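Long-range contacts in penicillin-binding protein PbpB (Mycobacterium tuberculosis, PDB 6KGT), which cross-links peptidoglycan made from lipid intermediates during cell wall synthesis and binds penicillin: residues G474-A479 / I496-I501; G295-G300 / T329-Q334; L195-D200 / P409-A414. All coordinates share one frame; numbering follows the deposited sequence. Where two conformers were deposited one is given.

Contact 1: G474-A479 / I496-I501; sequences GKTGTA and ITFAGI. With SFR ((2R)-2-[(1S,2R)-1-carboxy-2-hydroxypropyl]-5-[(2R)-oxolan-2-yl]-2,3-dihydro-1,3-thiazole-4-carboxylic acid), chain B.
Lys475-Thr476-Gly477 pairs with Thr497-Phe498-Ala499 as neighbouring antiparallel strands in the buried sheet of the transpeptidase domain. Lys475, Thr476 and Gly477 form the KTG motif of penicillin-binding proteins. Two hydrogen-bonded pairs set the register, Lys475 with Ala499 and Gly477 with Thr497. Lys475 N donates to Ala499 O at 3.0 Å. Gly477 N to Thr497 O is short, 2.8 Å, but weak because it is bent to 125°. Thr497 N returns a straighter bond to Gly477 O, coming from above the carbonyl plane. Thr497 OG1 packs against Gly477 CA at 3.1 Å and is hydrogen-bonded to Pro267 O. On the other face of the sheet, Phe498 CG is anti to the backbone N (chi1 -166°). This puts Lys475 O over one face of the Phe498 ring, 3.5 Å above the ring plane and offset toward the rim. Thr476 CG2 meets the ring edge, 3.5 Å from Phe498 CD2. Thr476 OG1 lies 2.5 Å from O31 of the ring-opened penem SFR, a hydrogen bond whose length is doubtfully short, and also bonds to Thr461 OG1. Thr478 N binds SFR O71 at 2.8 Å and 165°. Lys475 NZ bonds to Thr476 O and to Ser324 OG, close to Ser269, the probable acylated serine. Strand 509-516 pairs with the far side of 496-501. Helix 390-401 packs on Lys475, Thr497 and Ala499, while Phe534 of helix 531-544 meets the Phe498 ring.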
loop_
_atom_site.group_PDB
_atom_site.type_symbol
_atom_site.label_atom_id
_atom_site.label_comp_id
_atom_site.label_asym_id
_atom_site.label_seq_id
_atom_site.Cartn_x
_atom_site.Cartn_y
_atom_site.Cartn_z
ATOM N N GLY A 474 -2.720 2.586 -13.060
ATOM C CA GLY A 474 -1.811 2.764 -11.943
ATOM C C GLY A 474 -0.923 3.976 -12.108
ATOM O O GLY A 474 -1.117 4.791 -13.005
ATOM N N LYS A 475 0.062 4.090 -11.215
ATOM C CA LYS A 475 1.002 5.200 -11.276
ATOM C C LYS A 475 2.367 4.729 -10.772
ATOM O O LYS A 475 2.451 4.019 -9.766
ATOM C CB LYS A 475 0.487 6.402 -10.457
ATOM C CG LYS A 475 1.354 7.667 -10.559
ATOM C CD LYS A 475 1.337 8.251 -11.984
ATOM C CE LYS A 475 2.358 9.372 -12.147
ATOM N NZ LYS A 475 3.742 8.853 -12.404
ATOM N N THR A 476 3.420 5.104 -11.500
ATOM C CA THR A 476 4.807 4.799 -11.178
ATOM C C THR A 476 5.399 5.894 -10.302
ATOM O O THR A 476 4.980 7.047 -10.344
ATOM C CB THR A 476 5.651 4.684 -12.448
ATOM O OG1 THR A 476 5.301 5.777 -13.318
ATOM C CG2 THR A 476 5.416 3.346 -13.162
ATOM N N GLY A 477 6.414 5.529 -9.529
ATOM C CA GLY A 477 7.045 6.522 -8.702
ATOM C C GLY A 477 8.522 6.317 -8.468
ATOM O O GLY A 477 9.018 5.193 -8.348
ATOM N N THR A 478 9.214 7.442 -8.364
ATOM C CA THR A 478 10.628 7.511 -8.027
ATOM C C THR A 478 10.788 8.702 -7.090
ATOM O O THR A 478 10.417 9.820 -7.454
ATOM C CB THR A 478 11.475 7.685 -9.292
ATOM O OG1 THR A 478 11.247 6.575 -10.168
ATOM C CG2 THR A 478 12.939 7.753 -8.943
ATOM N N ALA A 479 11.308 8.472 -5.884
ATOM C CA ALA A 479 11.491 9.543 -4.916
ATOM C C ALA A 479 12.888 9.459 -4.318
ATOM O O ALA A 479 13.311 8.388 -3.866
ATOM C CB ALA A 479 10.437 9.478 -3.804
ATOM N N ILE A 496 11.332 3.404 -4.983
ATOM C CA ILE A 496 10.547 3.111 -6.172
ATOM C C ILE A 496 9.181 2.628 -5.704
ATOM O O ILE A 496 9.092 1.733 -4.851
ATOM C CB ILE A 496 11.237 2.050 -7.057
ATOM C CG1 ILE A 496 12.624 2.519 -7.499
ATOM C CG2 ILE A 496 10.336 1.684 -8.261
ATOM C CD1 ILE A 496 12.668 3.901 -8.070
ATOM N N THR A 497 8.123 3.209 -6.262
ATOM C CA THR A 497 6.753 2.965 -5.823
ATOM C C THR A 497 5.883 2.650 -7.028
ATOM O O THR A 497 6.141 3.126 -8.138
ATOM C CB THR A 497 6.131 4.185 -5.107
ATOM O OG1 THR A 497 6.337 5.365 -5.908
ATOM C CG2 THR A 497 6.751 4.397 -3.739
ATOM N N PHE A 498 4.841 1.850 -6.800
ATOM C CA PHE A 498 3.789 1.659 -7.790
ATOM C C PHE A 498 2.495 1.410 -7.030
ATOM O O PHE A 498 2.500 0.760 -5.982
ATOM C CB PHE A 498 4.089 0.505 -8.768
ATOM C CG PHE A 498 3.195 0.507 -10.007
ATOM C CD1 PHE A 498 1.884 0.079 -9.932
ATOM C CD2 PHE A 498 3.650 0.995 -11.219
ATOM C CE1 PHE A 498 1.054 0.116 -11.034
ATOM C CE2 PHE A 498 2.807 1.037 -12.334
ATOM C CZ PHE A 498 1.515 0.587 -12.231
ATOM N N ALA A 499 1.399 1.962 -7.526
ATOM C CA ALA A 499 0.107 1.653 -6.942
ATOM C C ALA A 499 -0.875 1.489 -8.074
ATOM O O ALA A 499 -0.854 2.273 -9.029
ATOM C CB ALA A 499 -0.391 2.750 -5.993
ATOM N N GLY A 500 -1.738 0.487 -7.977
ATOM C CA GLY A 500 -2.666 0.338 -9.085
ATOM C C GLY A 500 -3.940 -0.368 -8.690
ATOM O O GLY A 500 -4.078 -0.876 -7.571
ATOM N N ILE A 501 -4.859 -0.411 -9.657
ATOM C CA ILE A 501 -6.221 -0.905 -9.483
ATOM C C ILE A 501 -6.511 -1.919 -10.584
ATOM O O ILE A 501 -6.332 -1.616 -11.768
ATOM C CB ILE A 501 -7.249 0.240 -9.540
ATOM C CG1 ILE A 501 -6.957 1.299 -8.460
ATOM C CG2 ILE A 501 -8.686 -0.303 -9.447
ATOM C CD1 ILE A 501 -7.677 2.622 -8.688
HETATM C C7 SFR B . 7.819 10.913 -9.917
HETATM C C6 SFR B . 8.916 11.539 -10.825
HETATM N N4 SFR B . 7.916 9.815 -12.247
HETATM C C5 SFR B . 8.497 11.316 -12.177
HETATM C C3 SFR B . 8.868 9.001 -13.115
HETATM C C2 SFR B . 10.055 9.846 -13.671
HETATM S S1 SFR B . 9.889 11.282 -13.208
HETATM C C31 SFR B . 8.479 7.556 -13.408
HETATM O O71 SFR B . 8.142 9.937 -9.191
HETATM C C61 SFR B . 9.090 13.055 -10.514
HETATM O O62 SFR B . 10.151 13.557 -11.261
HETATM C C62 SFR B . 9.357 13.312 -9.039
HETATM C C14 SFR B . 10.780 9.723 -15.013
HETATM C C15 SFR B . 11.913 9.055 -14.951
HETATM C C16 SFR B . 12.382 9.103 -16.501
HETATM C C17 SFR B . 11.240 8.976 -17.246
HETATM O O18 SFR B . 10.061 9.053 -16.265
HETATM O O32 SFR B . 9.317 6.620 -13.516
HETATM O O31 SFR B . 7.254 7.309 -13.514
#

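Contact 2: G295-G300 / T329-Q334; sequences GSIQMG and TLMLSQ
The flat group here is the carboxamide of Gln334, which meets Met299 and Ile297 through its nitrogen end. Met299 SD lies near the carboxamide plane and takes a weak N-H...S hydrogen bond from Gln334 NE2, 3.7 Å long with an angle of 161° at the hydrogen. Ile297 CD1 approaches the same nitrogen obliquely, 3.6 Å from Gln334 NE2. The motif is a small beta hairpin, strands 296-299 and 302-305, laid against helix 326-336 of the transpeptidase domain. The strand and the helix segment run at 40° to each other, with their axes 10.2 Å apart. The gap is filled by side chains, and no backbone bond crosses it. Ile297 and Met299 alternate with Gln298, so both point toward the helix while Gln298 points away. Met299 has CG anti to the backbone N (chi1 175°) and is extended beyond it. That carries the sulfur across to Leu330, where SD is 3.8 Å from Leu330 CD2. Leu330 is buried and also touches Val304 of the second hairpin strand and Pro381. Gln334 is exposed, so the contact passes from an apolar inner side to a polar outer rim. The helix begins at Asn326, the last residue of the SXN motif, whose side chain binds the ligand SFR. Two turns on, Ser333 N and Ser333 OG both donate to Thr329 O from opposite faces of its carbonyl plane, the hydroxyl at 2.7 Å.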
loop_
_atom_site.group_PDB
_atom_site.type_symbol
_atom_site.label_atom_id
_atom_site.label_comp_id
_atom_site.label_asym_id
_atom_site.label_seq_id
_atom_site.Cartn_x
_atom_site.Cartn_y
_atom_site.Cartn_z
ATOM N N GLY A 295 9.695 22.657 -20.262
ATOM C CA GLY A 295 10.622 21.755 -19.603
ATOM C C GLY A 295 10.963 22.120 -18.173
ATOM O O GLY A 295 11.496 21.274 -17.446
ATOM N N SER A 296 10.681 23.347 -17.750
ATOM C CA SER A 296 10.939 23.710 -16.366
ATOM C C SER A 296 10.065 24.892 -16.002
ATOM O O SER A 296 9.552 25.602 -16.867
ATOM C CB SER A 296 12.422 24.023 -16.119
ATOM O OG SER A 296 12.964 24.835 -17.143
ATOM N N ILE A 297 9.894 25.083 -14.700
ATOM C CA ILE A 297 9.080 26.159 -14.161
ATOM C C ILE A 297 9.778 26.694 -12.921
ATOM O O ILE A 297 10.479 25.961 -12.222
ATOM C CB ILE A 297 7.642 25.672 -13.842
ATOM C CG1 ILE A 297 6.752 26.797 -13.323
ATOM C CG2 ILE A 297 7.643 24.533 -12.805
ATOM C CD1 ILE A 297 5.314 26.341 -13.116
ATOM N N GLN A 298 9.601 27.987 -12.664
ATOM C CA GLN A 298 9.975 28.609 -11.398
ATOM C C GLN A 298 8.714 28.832 -10.576
ATOM O O GLN A 298 7.751 29.429 -11.065
ATOM C CB GLN A 298 10.694 29.941 -11.616
ATOM C CG GLN A 298 12.031 29.828 -12.323
ATOM C CD GLN A 298 12.499 31.166 -12.874
ATOM O OE1 GLN A 298 11.896 32.214 -12.608
ATOM N NE2 GLN A 298 13.575 31.137 -13.650
ATOM N N MET A 299 8.728 28.365 -9.332
ATOM C CA MET A 299 7.524 28.353 -8.514
ATOM C C MET A 299 7.919 28.460 -7.049
ATOM O O MET A 299 8.784 27.715 -6.587
ATOM C CB MET A 299 6.716 27.071 -8.776
ATOM C CG MET A 299 5.490 26.869 -7.903
ATOM S SD MET A 299 4.521 25.426 -8.441
ATOM C CE MET A 299 3.205 25.406 -7.228
ATOM N N GLY A 300 7.294 29.389 -6.329
ATOM C CA GLY A 300 7.567 29.569 -4.914
ATOM C C GLY A 300 9.044 29.640 -4.573
ATOM O O GLY A 300 9.517 28.928 -3.679
ATOM N N THR A 329 2.215 18.724 -13.651
ATOM C CA THR A 329 1.531 18.517 -12.377
ATOM C C THR A 329 1.458 19.815 -11.583
ATOM O O THR A 329 0.422 20.143 -10.993
ATOM C CB THR A 329 2.251 17.425 -11.584
ATOM O OG1 THR A 329 2.111 16.164 -12.257
ATOM C CG2 THR A 329 1.694 17.309 -10.169
ATOM N N LEU A 330 2.552 20.569 -11.556
ATOM C CA LEU A 330 2.559 21.803 -10.774
ATOM C C LEU A 330 1.674 22.870 -11.410
ATOM O O LEU A 330 0.978 23.601 -10.701
ATOM C CB LEU A 330 3.994 22.292 -10.595
ATOM C CG LEU A 330 4.775 21.458 -9.582
ATOM C CD1 LEU A 330 6.250 21.873 -9.508
ATOM C CD2 LEU A 330 4.108 21.614 -8.235
ATOM N N MET A 331 1.655 22.955 -12.744
ATOM C CA MET A 331 0.777 23.917 -13.405
ATOM C C MET A 331 -0.682 23.653 -13.059
ATOM O O MET A 331 -1.429 24.574 -12.704
ATOM C CB MET A 331 0.995 23.881 -14.915
ATOM C CG MET A 331 2.324 24.480 -15.350
ATOM S SD MET A 331 2.542 24.440 -17.141
ATOM C CE MET A 331 1.049 25.229 -17.702
ATOM N N LEU A 332 -1.107 22.390 -13.158
ATOM C CA LEU A 332 -2.459 22.015 -12.766
ATOM C C LEU A 332 -2.693 22.250 -11.286
ATOM O O LEU A 332 -3.807 22.590 -10.878
ATOM C CB LEU A 332 -2.714 20.545 -13.095
ATOM C CG LEU A 332 -2.741 20.171 -14.577
ATOM C CD1 LEU A 332 -2.622 18.657 -14.775
ATOM C CD2 LEU A 332 -4.018 20.703 -15.183
ATOM N N SER A 333 -1.670 22.034 -10.458
ATOM C CA SER A 333 -1.840 22.243 -9.027
ATOM C C SER A 333 -1.975 23.728 -8.697
ATOM O O SER A 333 -2.681 24.092 -7.747
ATOM C CB SER A 333 -0.679 21.605 -8.256
ATOM O OG SER A 333 -0.640 20.203 -8.505
ATOM N N GLN A 334 -1.329 24.599 -9.478
ATOM C CA GLN A 334 -1.571 26.029 -9.323
ATOM C C GLN A 334 -3.056 26.353 -9.480
ATOM O O GLN A 334 -3.603 27.153 -8.710
ATOM C CB GLN A 334 -0.732 26.817 -10.324
ATOM C CG GLN A 334 0.764 26.818 -10.016
ATOM C CD GLN A 334 1.569 27.576 -11.074
ATOM O OE1 GLN A 334 1.018 28.073 -12.057
ATOM N NE2 GLN A 334 2.871 27.674 -10.867
#

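Contact 3: L195-D200 / P409-A414; sequences LTLDND and PRIIKA
Two side-chain torsions bring Thr196 and Ile411 to their partners. In Thr196, OG1 sits between the backbone N and the carbonyl carbon (chi1 57°), which turns the hydroxyl onto the backbone of 410-411. In Ile411, CG1 lies anti to the backbone N (chi1 -167°), and the chain leads CD1 over to Leu197. Thr196 OG1 is 3.1 Å from Arg410 O. It also hydrogen-bonds to Val233 O, so the buried hydroxyl sits among backbone carbonyls of two chain segments. The firm bond across the contact is Thr196 N to Ile411 O, 2.7 Å long and 160° at the hydrogen. The donor stands above the carbonyl plane. The same oxygen takes a CA-H...O contact from Leu195 CA at 3.1 Å. Ile411 O therefore receives two neighbouring residues of 195-200. The methyl of Thr196 turns toward the strand, with CG2 3.7 Å from Lys413 CB. Beyond CB, Lys413 leads away and ends in a salt bridge with Glu232. The apolar part lies with the leucines. The side chains of Leu197 and Ile411 meet at an oblique angle, with Leu197 CD2 3.7 Å from Ile411 CD1, and Leu195 CD2 reaches Ile411 CG1 more loosely at 4.4 Å. Val233 packs on Leu197 and Ile411. Past Leu197 the chain turns into helix 199-216. Asp198 is its N-cap, and Asp198 OD1 accepts from Asp200 N. Asn199 N bonds to Asp23, which ties the helix start to the N-terminal part of the chain. Leu195 and Ile412 form an antiparallel non-hydrogen-bonded pair. Just beyond it, Lys413 and Ala414 both face Val194, the geometry of a classic beta bulge where strand 412-416 pairs with strand 192-195 in the mixed sheet.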
loop_
_atom_site.group_PDB
_atom_site.type_symbol
_atom_site.label_atom_id
_atom_site.label_comp_id
_atom_site.label_asym_id
_atom_site.label_seq_id
_atom_site.Cartn_x
_atom_site.Cartn_y
_atom_site.Cartn_z
ATOM N N LEU A 195 -8.732 -12.917 10.479
ATOM C CA LEU A 195 -8.136 -11.814 9.737
ATOM C C LEU A 195 -8.823 -11.647 8.386
ATOM O O LEU A 195 -9.503 -12.547 7.890
ATOM C CB LEU A 195 -6.636 -12.028 9.532
ATOM C CG LEU A 195 -5.840 -12.186 10.820
ATOM C CD1 LEU A 195 -4.402 -12.422 10.440
ATOM C CD2 LEU A 195 -5.973 -10.947 11.748
ATOM N N THR A 196 -8.650 -10.468 7.798
ATOM C CA THR A 196 -9.110 -10.253 6.430
ATOM C C THR A 196 -8.171 -10.862 5.399
ATOM O O THR A 196 -8.547 -10.968 4.221
ATOM C CB THR A 196 -9.261 -8.762 6.163
ATOM O OG1 THR A 196 -8.000 -8.127 6.406
ATOM C CG2 THR A 196 -10.326 -8.165 7.096
ATOM N N LEU A 197 -6.973 -11.272 5.820
ATOM C CA LEU A 197 -6.022 -11.926 4.934
ATOM C C LEU A 197 -6.648 -13.117 4.212
ATOM O O LEU A 197 -7.406 -13.894 4.794
ATOM C CB LEU A 197 -4.799 -12.386 5.734
ATOM C CG LEU A 197 -3.942 -11.290 6.385
ATOM C CD1 LEU A 197 -2.704 -11.892 7.051
ATOM C CD2 LEU A 197 -3.567 -10.229 5.337
ATOM N N ASP A 198 -6.341 -13.232 2.927
ATOM C CA ASP A 198 -6.534 -14.461 2.168
ATOM C C ASP A 198 -5.178 -15.147 2.050
ATOM O O ASP A 198 -4.268 -14.603 1.422
ATOM C CB ASP A 198 -7.114 -14.161 0.785
ATOM C CG ASP A 198 -7.467 -15.429 -0.010
ATOM O OD1 ASP A 198 -6.691 -16.408 0.004
ATOM O OD2 ASP A 198 -8.527 -15.435 -0.668
ATOM N N ASN A 199 -5.052 -16.341 2.638
ATOM C CA ASN A 199 -3.746 -16.992 2.735
ATOM C C ASN A 199 -3.167 -17.313 1.367
ATOM O O ASN A 199 -1.946 -17.231 1.168
ATOM C CB ASN A 199 -3.846 -18.261 3.571
ATOM C CG ASN A 199 -3.659 -18.003 5.050
ATOM O OD1 ASN A 199 -3.483 -16.856 5.495
ATOM N ND2 ASN A 199 -3.695 -19.075 5.829
ATOM N N ASP A 200 -4.017 -17.677 0.403
ATOM C CA ASP A 200 -3.503 -17.996 -0.927
ATOM C C ASP A 200 -2.939 -16.753 -1.602
ATOM O O ASP A 200 -1.861 -16.790 -2.203
ATOM C CB ASP A 200 -4.602 -18.616 -1.799
ATOM C CG ASP A 200 -5.135 -19.942 -1.249
ATOM O OD1 ASP A 200 -4.383 -20.694 -0.581
ATOM O OD2 ASP A 200 -6.328 -20.230 -1.505
ATOM N N PRO A 409 -8.497 1.036 5.784
ATOM C CA PRO A 409 -8.254 -0.413 5.724
ATOM C C PRO A 409 -8.311 -1.076 7.094
ATOM O O PRO A 409 -8.048 -0.456 8.128
ATOM C CB PRO A 409 -6.849 -0.522 5.108
ATOM C CG PRO A 409 -6.238 0.823 5.283
ATOM C CD PRO A 409 -7.350 1.820 5.307
ATOM N N ARG A 410 -8.660 -2.370 7.083
ATOM C CA ARG A 410 -8.781 -3.173 8.291
ATOM C C ARG A 410 -8.273 -4.583 8.013
ATOM O O ARG A 410 -8.498 -5.130 6.923
ATOM C CB ARG A 410 -10.259 -3.233 8.774
ATOM C CG ARG A 410 -10.839 -1.918 9.271
ATOM C CD ARG A 410 -10.140 -1.488 10.532
ATOM N NE ARG A 410 -10.739 -0.330 11.194
ATOM C CZ ARG A 410 -10.391 0.937 10.974
ATOM N NH1 ARG A 410 -9.448 1.241 10.082
ATOM N NH2 ARG A 410 -10.987 1.912 11.654
ATOM N N ILE A 411 -7.599 -5.172 9.002
ATOM C CA ILE A 411 -7.073 -6.529 8.888
ATOM C C ILE A 411 -7.793 -7.512 9.814
ATOM O O ILE A 411 -7.682 -8.729 9.610
ATOM C CB ILE A 411 -5.552 -6.572 9.153
ATOM C CG1 ILE A 411 -4.947 -7.922 8.713
ATOM C CG2 ILE A 411 -5.260 -6.335 10.647
ATOM C CD1 ILE A 411 -3.567 -7.822 8.099
ATOM N N ILE A 412 -8.517 -7.040 10.815
ATOM C CA ILE A 412 -9.287 -7.928 11.679
ATOM C C ILE A 412 -10.696 -8.010 11.110
ATOM O O ILE A 412 -11.349 -6.981 10.905
ATOM C CB ILE A 412 -9.275 -7.436 13.131
ATOM C CG1 ILE A 412 -7.822 -7.399 13.622
ATOM C CG2 ILE A 412 -10.037 -8.405 14.002
ATOM C CD1 ILE A 412 -7.586 -6.457 14.763
ATOM N N LYS A 413 -11.136 -9.226 10.767
ATOM C CA LYS A 413 -12.457 -9.364 10.160
ATOM C C LYS A 413 -13.552 -9.650 11.187
ATOM O O LYS A 413 -14.653 -9.107 11.076
ATOM C CB LYS A 413 -12.459 -10.469 9.101
ATOM C CG LYS A 413 -13.783 -10.547 8.364
ATOM C CD LYS A 413 -13.664 -11.153 6.985
ATOM C CE LYS A 413 -14.956 -10.947 6.169
ATOM N NZ LYS A 413 -15.323 -9.494 6.021
ATOM N N ALA A 414 -13.267 -10.485 12.180
ATOM C CA ALA A 414 -14.256 -10.925 13.160
ATOM C C ALA A 414 -13.531 -11.630 14.297
ATOM O O ALA A 414 -12.345 -11.959 14.193
ATOM C CB ALA A 414 -15.303 -11.854 12.534
#

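How the contacts relate
Contact 1 is core, contact 2 lies at the surface and contact 3 is partly buried. No two of them use the same helix or strand. Contact 1 joins strands by repeated backbone bonds. Contact 3 has a single firm backbone bond, backed by apolar side chains. Contact 2 has none and depends on apolar packing and a weak bond to sulfur. Contacts 1 and 2 lie 21 Å apart between centres. Contact 1 binds SFR directly. The segments of contact 2 do not, but Asn326, at the start of the same helix, does. Contact 3 is remote, about 41 Å from contact 2 between centres, on the opposite side of the chain's centre.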